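PDB 4PF8: TRAP-T family transporter, DctP (Periplasmic binding) subunit, which probably captures galacturonate in the periplasm and delivers it to the membrane components of a TRAP transporter. Local coordinates for residues 141-153 with 203-217. Numbering follows the deposited sequence.
With GTR (beta-D-galactopyranuronic acid), chain D.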
ATOM      1  N   TYR A 141      -3.548  -7.719   2.665  1.00  7.42           N
ATOM      2  CA  TYR A 141      -2.283  -7.701   3.396  1.00  7.43           C
ATOM      3  C   TYR A 141      -2.112  -6.376   4.133  1.00  9.38           C
ATOM      4  O   TYR A 141      -2.628  -5.341   3.717  1.00 10.54           O
ATOM      5  CB  TYR A 141      -1.106  -7.895   2.429  1.00  9.82           C
ATOM      6  CG  TYR A 141      -0.801  -9.318   1.940  1.00  7.74           C
ATOM      7  CD1 TYR A 141      -1.745 -10.331   1.974  1.00  9.36           C
ATOM      8  CD2 TYR A 141       0.448  -9.620   1.424  1.00  8.90           C
ATOM      9  CE1 TYR A 141      -1.427 -11.624   1.506  1.00  9.62           C
ATOM     10  CE2 TYR A 141       0.768 -10.883   0.972  1.00  9.97           C
ATOM     11  CZ  TYR A 141      -0.162 -11.877   1.010  1.00  8.98           C
ATOM     12  OH  TYR A 141       0.177 -13.128   0.542  1.00 12.56           O
ATOM     13  N   ASP A 142      -1.398  -6.435   5.247  1.00  8.63           N
ATOM     14  CA  ASP A 142      -1.120  -5.285   6.107  1.00  7.26           C
ATOM     15  C   ASP A 142       0.064  -4.492   5.574  1.00  8.70           C
ATOM     16  O   ASP A 142       1.083  -5.062   5.205  1.00  8.57           O
ATOM     17  CB  ASP A 142      -0.782  -5.839   7.497  1.00  8.50           C
ATOM     18  CG  ASP A 142      -0.855  -4.812   8.622  1.00 10.15           C
ATOM     19  OD1 ASP A 142      -0.882  -3.582   8.385  1.00  9.73           O
ATOM     20  OD2 ASP A 142      -0.867  -5.289   9.796  1.00 12.77           O
ATOM     21  N   ALA A 143      -0.077  -3.176   5.532  1.00  6.89           N
ATOM     22  CA  ALA A 143       1.044  -2.295   5.232  1.00  6.59           C
ATOM     23  C   ALA A 143       1.149  -1.195   6.286  1.00  6.04           C
ATOM     24  O   ALA A 143       1.715  -0.123   6.040  1.00  7.52           O
ATOM     25  CB  ALA A 143       0.924  -1.702   3.850  1.00  8.29           C
ATOM     26  N   GLY A 144       0.626  -1.484   7.468  1.00  6.63           N
ATOM     27  CA  GLY A 144       0.761  -0.556   8.569  1.00  7.46           C
ATOM     28  C   GLY A 144       0.282   0.829   8.212  1.00  7.95           C
ATOM     29  O   GLY A 144      -0.661   0.984   7.471  1.00  6.62           O
ATOM     30  N   ALA A 145       0.912   1.841   8.815  1.00  8.57           N
ATOM     31  CA  ALA A 145       0.562   3.248   8.578  1.00  6.95           C
ATOM     32  C   ALA A 145       1.767   3.964   8.000  1.00  6.97           C
ATOM     33  O   ALA A 145       2.897   3.631   8.314  1.00  7.76           O
ATOM     34  CB  ALA A 145       0.150   3.927   9.882  1.00  7.59           C
ATOM     35  N   ARG A 146       1.525   4.942   7.137  1.00  5.77           N
ATOM     36  CA  ARG A 146       2.579   5.696   6.483  1.00  6.50           C
ATOM     37  C   ARG A 146       2.872   6.982   7.231  1.00  7.01           C
ATOM     38  O   ARG A 146       1.945   7.659   7.658  1.00  7.74           O
ATOM     39  CB  ARG A 146       2.178   6.006   5.047  1.00  8.55           C
ATOM     40  CG  ARG A 146       1.871   4.760   4.234  1.00  7.82           C
ATOM     41  CD  ARG A 146       1.275   5.092   2.860  1.00  7.74           C
ATOM     42  NE  ARG A 146       2.201   5.717   1.927  1.00  7.56           N
ATOM     43  CZ  ARG A 146       2.945   5.069   1.023  1.00  7.31           C
ATOM     44  NH1 ARG A 146       2.907   3.751   0.935  1.00  6.73           N
ATOM     45  NH2 ARG A 146       3.716   5.735   0.188  1.00  8.15           N
ATOM     46  N   SER A 147       4.161   7.295   7.378  1.00  6.38           N
ATOM     47  CA  SER A 147       4.614   8.495   8.084  1.00  6.83           C
ATOM     48  C   SER A 147       5.701   9.186   7.275  1.00  7.30           C
ATOM     49  O   SER A 147       6.395   8.550   6.477  1.00  7.30           O
ATOM     50  CB  SER A 147       5.167   8.138   9.461  1.00  8.39           C
ATOM     51  OG  SER A 147       4.123   7.670  10.300  1.00  8.27           O
ATOM     52  N   PHE A 148       5.851  10.493   7.480  1.00  7.29           N
ATOM     53  CA  PHE A 148       6.839  11.261   6.726  1.00  6.05           C
ATOM     54  C   PHE A 148       8.265  10.990   7.142  1.00  6.68           C
ATOM     55  O   PHE A 148       8.561  10.897   8.333  1.00  8.29           O
ATOM     56  CB  PHE A 148       6.578  12.767   6.877  1.00  7.30           C
ATOM     57  CG  PHE A 148       5.371  13.244   6.123  1.00 10.58           C
ATOM     58  CD1 PHE A 148       5.378  13.305   4.747  1.00 12.32           C
ATOM     59  CD2 PHE A 148       4.221  13.625   6.798  1.00 14.40           C
ATOM     60  CE1 PHE A 148       4.258  13.726   4.043  1.00 18.12           C
ATOM     61  CE2 PHE A 148       3.110  14.048   6.111  1.00 18.13           C
ATOM     62  CZ  PHE A 148       3.121  14.101   4.731  1.00 19.36           C
ATOM     63  N   TYR A 149       9.163  10.935   6.157  1.00  6.05           N
ATOM     64  CA  TYR A 149      10.583  11.000   6.419  1.00  7.10           C
ATOM     65  C   TYR A 149      11.216  12.002   5.490  1.00  6.69           C
ATOM     66  O   TYR A 149      10.775  12.178   4.360  1.00  8.07           O
ATOM     67  CB  TYR A 149      11.253   9.630   6.293  1.00  8.60           C
ATOM     68  CG  TYR A 149      10.905   8.800   5.085  1.00  7.15           C
ATOM     69  CD1 TYR A 149      11.668   8.874   3.920  1.00  5.88           C
ATOM     70  CD2 TYR A 149       9.848   7.902   5.118  1.00  7.06           C
ATOM     71  CE1 TYR A 149      11.396   8.072   2.844  1.00  6.46           C
ATOM     72  CE2 TYR A 149       9.563   7.110   4.049  1.00  8.35           C
ATOM     73  CZ  TYR A 149      10.322   7.186   2.920  1.00  7.36           C
ATOM     74  OH  TYR A 149      10.049   6.339   1.853  1.00  8.41           O
ATOM     75  N   ASN A 150      12.250  12.674   5.974  1.00  7.09           N
ATOM     76  CA  ASN A 150      12.937  13.639   5.143  1.00  7.45           C
ATOM     77  C   ASN A 150      14.355  13.891   5.613  1.00  8.23           C
ATOM     78  O   ASN A 150      14.755  13.444   6.682  1.00  9.31           O
ATOM     79  CB  ASN A 150      12.117  14.930   5.032  1.00  7.65           C
ATOM     80  CG  ASN A 150      12.226  15.810   6.249  1.00  9.44           C
ATOM     81  OD1 ASN A 150      13.032  16.746   6.273  1.00 11.61           O
ATOM     82  ND2 ASN A 150      11.397  15.553   7.249  1.00 10.93           N
ATOM     83  N   SER A 151      15.117  14.606   4.796  1.00  9.96           N
ATOM     84  CA  SER A 151      16.529  14.888   5.087  1.00 10.22           C
ATOM     85  C   SER A 151      16.771  16.278   5.635  1.00 12.88           C
ATOM     86  O   SER A 151      17.921  16.660   5.825  1.00 15.70           O
ATOM     87  CB  SER A 151      17.343  14.717   3.804  1.00 11.53           C
ATOM     88  OG  SER A 151      16.904  15.624   2.810  1.00 13.29           O
ATOM     89  N   VAL A 152      15.708  17.025   5.883  1.00 11.65           N
ATOM     90  CA  VAL A 152      15.812  18.440   6.269  1.00 12.70           C
ATOM     91  C   VAL A 152      15.607  18.692   7.780  1.00 15.17           C
ATOM     92  O   VAL A 152      16.477  19.261   8.448  1.00 15.20           O
ATOM     93  CB  VAL A 152      14.788  19.282   5.469  1.00 12.22           C
ATOM     94  CG1 VAL A 152      14.874  20.776   5.862  1.00 17.69           C
ATOM     95  CG2 VAL A 152      15.007  19.128   3.991  1.00 16.20           C
ATOM     96  N   LYS A 153      14.466  18.273   8.316  1.00 13.75           N
ATOM     97  CA  LYS A 153      14.148  18.569   9.703  1.00 14.82           C
ATOM     98  C   LYS A 153      12.982  17.749  10.180  1.00 14.46           C
ATOM     99  O   LYS A 153      12.235  17.204   9.380  1.00 11.71           O
ATOM    100  CB  LYS A 153      13.780  20.046   9.835  1.00 13.95           C
ATOM    101  CG  LYS A 153      12.536  20.432   9.077  1.00 16.33           C
ATOM    102  CD  LYS A 153      12.306  21.943   9.065  1.00 23.86           C
ATOM    103  CE  LYS A 153      11.069  22.307   8.241  1.00 28.11           C
ATOM    104  NZ  LYS A 153      10.785  23.779   8.249  1.00 36.86           N
ATOM    105  N   ASP A 203      13.172  16.138  -0.927  1.00  8.74           N
ATOM    106  CA  ASP A 203      13.552  16.222   0.474  1.00  8.76           C
ATOM    107  C   ASP A 203      13.135  14.968   1.248  1.00 11.08           C
ATOM    108  O   ASP A 203      13.759  14.594   2.235  1.00  9.19           O
ATOM    109  CB  ASP A 203      12.891  17.443   1.104  1.00 12.25           C
ATOM    110  CG  ASP A 203      13.389  18.740   0.519  1.00 14.62           C
ATOM    111  OD1 ASP A 203      14.626  18.874   0.337  1.00 16.84           O
ATOM    112  OD2 ASP A 203      12.565  19.656   0.257  1.00 16.24           O
ATOM    113  N   GLY A 204      12.096  14.296   0.780  1.00  8.93           N
ATOM    114  CA  GLY A 204      11.576  13.165   1.515  1.00  9.34           C
ATOM    115  C   GLY A 204      10.385  12.528   0.846  1.00  8.74           C
ATOM    116  O   GLY A 204      10.059  12.778  -0.322  1.00  8.02           O
ATOM    117  N   ALA A 205       9.738  11.684   1.626  1.00  8.66           N
ATOM    118  CA  ALA A 205       8.637  10.875   1.158  1.00  5.70           C
ATOM    119  C   ALA A 205       7.856  10.415   2.382  1.00  5.78           C
ATOM    120  O   ALA A 205       8.022  10.956   3.473  1.00  7.25           O
ATOM    121  CB  ALA A 205       9.203   9.678   0.342  1.00  7.26           C
ATOM    122  N   GLU A 206       6.982   9.423   2.229  1.00  5.41           N
ATOM    123  CA  GLU A 206       6.233   8.922   3.384  1.00  6.69           C
ATOM    124  C   GLU A 206       5.954   7.438   3.173  1.00  5.37           C
ATOM    125  O   GLU A 206       5.694   7.000   2.071  1.00  7.23           O
ATOM    126  CB  GLU A 206       4.941   9.700   3.607  1.00  9.56           C
ATOM    127  CG  GLU A 206       4.207  10.093   2.355  1.00  9.85           C
ATOM    128  CD  GLU A 206       3.299   9.010   1.849  1.00 10.83           C
ATOM    129  OE1 GLU A 206       3.391   8.664   0.634  1.00  9.64           O
ATOM    130  OE2 GLU A 206       2.507   8.477   2.662  1.00 11.76           O
ATOM    131  N   ASN A 207       6.064   6.678   4.247  1.00  5.57           N
ATOM    132  CA  ASN A 207       5.872   5.244   4.185  1.00  5.46           C
ATOM    133  C   ASN A 207       5.890   4.621   5.558  1.00  6.37           C
ATOM    134  O   ASN A 207       6.172   5.289   6.544  1.00  5.86           O
ATOM    135  CB  ASN A 207       6.896   4.575   3.271  1.00  4.75           C
ATOM    136  CG  ASN A 207       6.254   3.566   2.368  1.00  6.25           C
ATOM    137  OD1 ASN A 207       5.557   2.665   2.852  1.00  6.99           O
ATOM    138  ND2 ASN A 207       6.442   3.721   1.049  1.00  6.32           N
ATOM    139  N   ASN A 208       5.566   3.331   5.604  1.00  6.12           N
ATOM    140  CA  ASN A 208       5.612   2.550   6.829  1.00  4.85           C
ATOM    141  C   ASN A 208       7.059   2.181   7.160  1.00  5.72           C
ATOM    142  O   ASN A 208       7.985   2.402   6.362  1.00  6.56           O
ATOM    143  CB  ASN A 208       4.712   1.304   6.684  1.00  6.08           C
ATOM    144  CG  ASN A 208       5.106   0.434   5.481  1.00  5.16           C
ATOM    145  OD1 ASN A 208       6.283   0.152   5.283  1.00  6.53           O
ATOM    146  ND2 ASN A 208       4.116  -0.019   4.702  1.00  6.42           N
ATOM    147  N   PRO A 209       7.284   1.694   8.390  1.00  5.95           N
ATOM    148  CA  PRO A 209       8.684   1.520   8.781  1.00  6.17           C
ATOM    149  C   PRO A 209       9.423   0.446   7.964  1.00  8.32           C
ATOM    150  O   PRO A 209      10.565   0.672   7.563  1.00  8.33           O
ATOM    151  CB  PRO A 209       8.581   1.186  10.281  1.00  9.02           C
ATOM    152  CG  PRO A 209       7.302   1.887  10.703  1.00  8.62           C
ATOM    153  CD  PRO A 209       6.373   1.682   9.546  1.00  7.82           C
ATOM    154  N   PRO A 210       8.779  -0.683   7.653  1.00  6.69           N
ATOM    155  CA  PRO A 210       9.530  -1.653   6.842  1.00  8.37           C
ATOM    156  C   PRO A 210       9.921  -1.162   5.437  1.00  6.72           C
ATOM    157  O   PRO A 210      10.984  -1.510   4.923  1.00  8.14           O
ATOM    158  CB  PRO A 210       8.568  -2.842   6.769  1.00  6.87           C
ATOM    159  CG  PRO A 210       7.777  -2.747   8.058  1.00  6.76           C
ATOM    160  CD  PRO A 210       7.525  -1.262   8.166  1.00  6.27           C
ATOM    161  N   SER A 211       9.073  -0.361   4.822  1.00  6.24           N
ATOM    162  CA  SER A 211       9.410   0.213   3.508  1.00  6.04           C
ATOM    163  C   SER A 211      10.548   1.212   3.612  1.00  8.77           C
ATOM    164  O   SER A 211      11.458   1.201   2.819  1.00  9.69           O
ATOM    165  CB  SER A 211       8.191   0.892   2.881  1.00  8.49           C
ATOM    166  OG  SER A 211       7.249  -0.058   2.394  1.00 10.13           O
ATOM    167  N   TYR A 212      10.460   2.092   4.600  1.00  6.63           N
ATOM    168  CA  TYR A 212      11.482   3.120   4.860  1.00  6.95           C
ATOM    169  C   TYR A 212      12.839   2.485   5.134  1.00  6.87           C
ATOM    170  O   TYR A 212      13.876   2.986   4.685  1.00  9.20           O
ATOM    171  CB  TYR A 212      10.978   3.950   6.046  1.00  7.61           C
ATOM    172  CG  TYR A 212      11.890   4.988   6.631  1.00  6.59           C
ATOM    173  CD1 TYR A 212      12.473   5.972   5.858  1.00  7.80           C
ATOM    174  CD2 TYR A 212      12.085   5.040   8.007  1.00  7.63           C
ATOM    175  CE1 TYR A 212      13.270   6.933   6.428  1.00  7.34           C
ATOM    176  CE2 TYR A 212      12.886   5.998   8.584  1.00  7.44           C
ATOM    177  CZ  TYR A 212      13.441   6.946   7.807  1.00  6.41           C
ATOM    178  OH  TYR A 212      14.234   7.886   8.427  1.00  9.04           O
ATOM    179  N   GLU A 213      12.828   1.375   5.871  1.00  6.15           N
ATOM    180  CA  GLU A 213      14.041   0.636   6.204  1.00  7.90           C
ATOM    181  C   GLU A 213      14.568  -0.236   5.060  1.00 10.11           C
ATOM    182  O   GLU A 213      15.750  -0.149   4.716  1.00  8.48           O
ATOM    183  CB  GLU A 213      13.771  -0.244   7.439  1.00  8.40           C
ATOM    184  CG  GLU A 213      14.950  -1.080   7.882  1.00 11.17           C
ATOM    185  CD  GLU A 213      14.875  -2.482   7.330  1.00 18.47           C
ATOM    186  OE1 GLU A 213      13.783  -3.097   7.426  1.00 15.95           O
ATOM    187  OE2 GLU A 213      15.896  -2.959   6.796  1.00 19.50           O
ATOM    188  N   SER A 214      13.706  -1.070   4.469  1.00  6.64           N
ATOM    189  CA  SER A 214      14.159  -2.097   3.528  1.00  8.64           C
ATOM    190  C   SER A 214      14.746  -1.504   2.257  1.00 10.85           C
ATOM    191  O   SER A 214      15.570  -2.134   1.600  1.00 11.83           O
ATOM    192  CB  SER A 214      13.025  -3.067   3.189  1.00 10.52           C
ATOM    193  OG  SER A 214      11.963  -2.448   2.518  1.00 10.72           O
ATOM    194  N   THR A 215      14.313  -0.291   1.928  1.00  7.77           N
ATOM    195  CA  THR A 215      14.745   0.420   0.720  1.00  6.02           C
ATOM    196  C   THR A 215      15.987   1.263   0.953  1.00  7.88           C
ATOM    197  O   THR A 215      16.497   1.894   0.021  1.00  9.73           O
ATOM    198  CB  THR A 215      13.680   1.386   0.256  1.00  9.94           C
ATOM    199  OG1 THR A 215      13.405   2.306   1.321  1.00  9.91           O
ATOM    200  CG2 THR A 215      12.412   0.647  -0.173  1.00 11.00           C
ATOM    201  N   SER A 216      16.451   1.294   2.197  1.00  8.59           N
ATOM    202  CA  SER A 216      17.544   2.162   2.617  1.00  7.82           C
ATOM    203  C   SER A 216      17.197   3.650   2.582  1.00  6.61           C
ATOM    204  O   SER A 216      18.095   4.489   2.692  1.00  8.77           O
ATOM    205  CB  SER A 216      18.816   1.909   1.814  1.00 12.83           C
ATOM    206  OG  SER A 216      19.273   0.573   1.985  1.00 17.35           O
ATOM    207  N   HIS A 217      15.928   4.009   2.435  1.00  7.07           N
ATOM    208  CA  HIS A 217      15.567   5.421   2.488  1.00  5.94           C
ATOM    209  C   HIS A 217      16.035   6.023   3.808  1.00  7.30           C
ATOM    210  O   HIS A 217      16.374   7.210   3.865  1.00  8.75           O
ATOM    211  CB  HIS A 217      14.079   5.658   2.315  1.00  5.22           C
ATOM    212  CG  HIS A 217      13.560   5.294   0.960  1.00  7.59           C
ATOM    213  ND1 HIS A 217      12.217   5.298   0.652  1.00  8.66           N
ATOM    214  CD2 HIS A 217      14.203   4.864  -0.155  1.00  8.25           C
ATOM    215  CE1 HIS A 217      12.058   4.884  -0.597  1.00  8.18           C
ATOM    216  NE2 HIS A 217      13.242   4.600  -1.096  1.00  8.05           N
TER
HETATM  217  C1  GTR D 402       4.658   0.594   0.175  1.00  5.44           C
HETATM  218  C2  GTR D 402       3.732  -0.360  -0.503  1.00  5.28           C
HETATM  219  C3  GTR D 402       4.212  -0.522  -1.934  1.00  7.07           C
HETATM  220  C4  GTR D 402       4.211   0.810  -2.670  1.00  6.96           C
HETATM  221  C5  GTR D 402       5.100   1.743  -1.854  1.00  7.09           C
HETATM  222  C6  GTR D 402       5.094   3.144  -2.454  1.00  9.45           C
HETATM  223  O1  GTR D 402       4.212   0.845   1.544  1.00  6.84           O
HETATM  224  O2  GTR D 402       3.824  -1.634   0.192  1.00  6.58           O
HETATM  225  O3  GTR D 402       3.249  -1.370  -2.597  1.00  7.50           O
HETATM  226  O4  GTR D 402       2.861   1.304  -2.691  1.00  9.35           O
HETATM  227  O5  GTR D 402       4.663   1.824  -0.482  1.00  6.32           O
HETATM  228  O6A GTR D 402       5.211   4.088  -1.628  1.00  7.19           O
HETATM  229  O6B GTR D 402       5.116   3.269  -3.700  1.00  8.04           O
HETATM  230  O   HOH W   1       7.866   6.145   0.186  1.00  8.87           O
HETATM  231  O   HOH W   2      17.055  18.076   1.540  1.00 31.47           O
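The Tyr-149 ring is sandwiched: the backbone of Ala-205 and Glu-206 lies over one face, and on the opposite face the Tyr-212 ring forms an offset stack, planes 30° apart and CD1 over the centre. Asn-207 CB meets the ring edge. The tyrosine's length suits the site, since Tyr-149 OH reaches His-217 ND1 at 2.7 Å, in the imidazole plane, and a water shared with Glu-206 O and Asn-207 ND2. The Arg-146 guanidinium has the Asn-207 amide over one face, while its edge meets two carboxylates. Arg-146 grips Glu-206 side-on, NE to OE2 at 2.9 Å and NH2 to OE1 at 3.0 Å. A bend at chi3 (69°) helps bring the guanidinium round to the sugar. There Arg-146 NH2 donates almost straight (172°) to GTR O6A at 2.9 Å, and NH1 to GTR O5. Asn-207 suits its place by having both amide ends: ND2 donates to GTR O5 and OD1 accepts from GTR O1 at 2.6 Å. Antiparallel pairing of strands 146-150 and 204-207 sets these residues side by side, and Asn-208 then N-caps helix 209-214. A leucine in place of Arg-146 would probably cost the sugar carboxylate and Glu-206 the arginine they share, leaving Glu-206 its bond to His-229 but without this guanidinium to balance its charge. One buried arginine thus serves both Glu-206 and the ligand carboxylate, with Arg-167 also bonding the ligand, consistent with recognition of an acidic sugar.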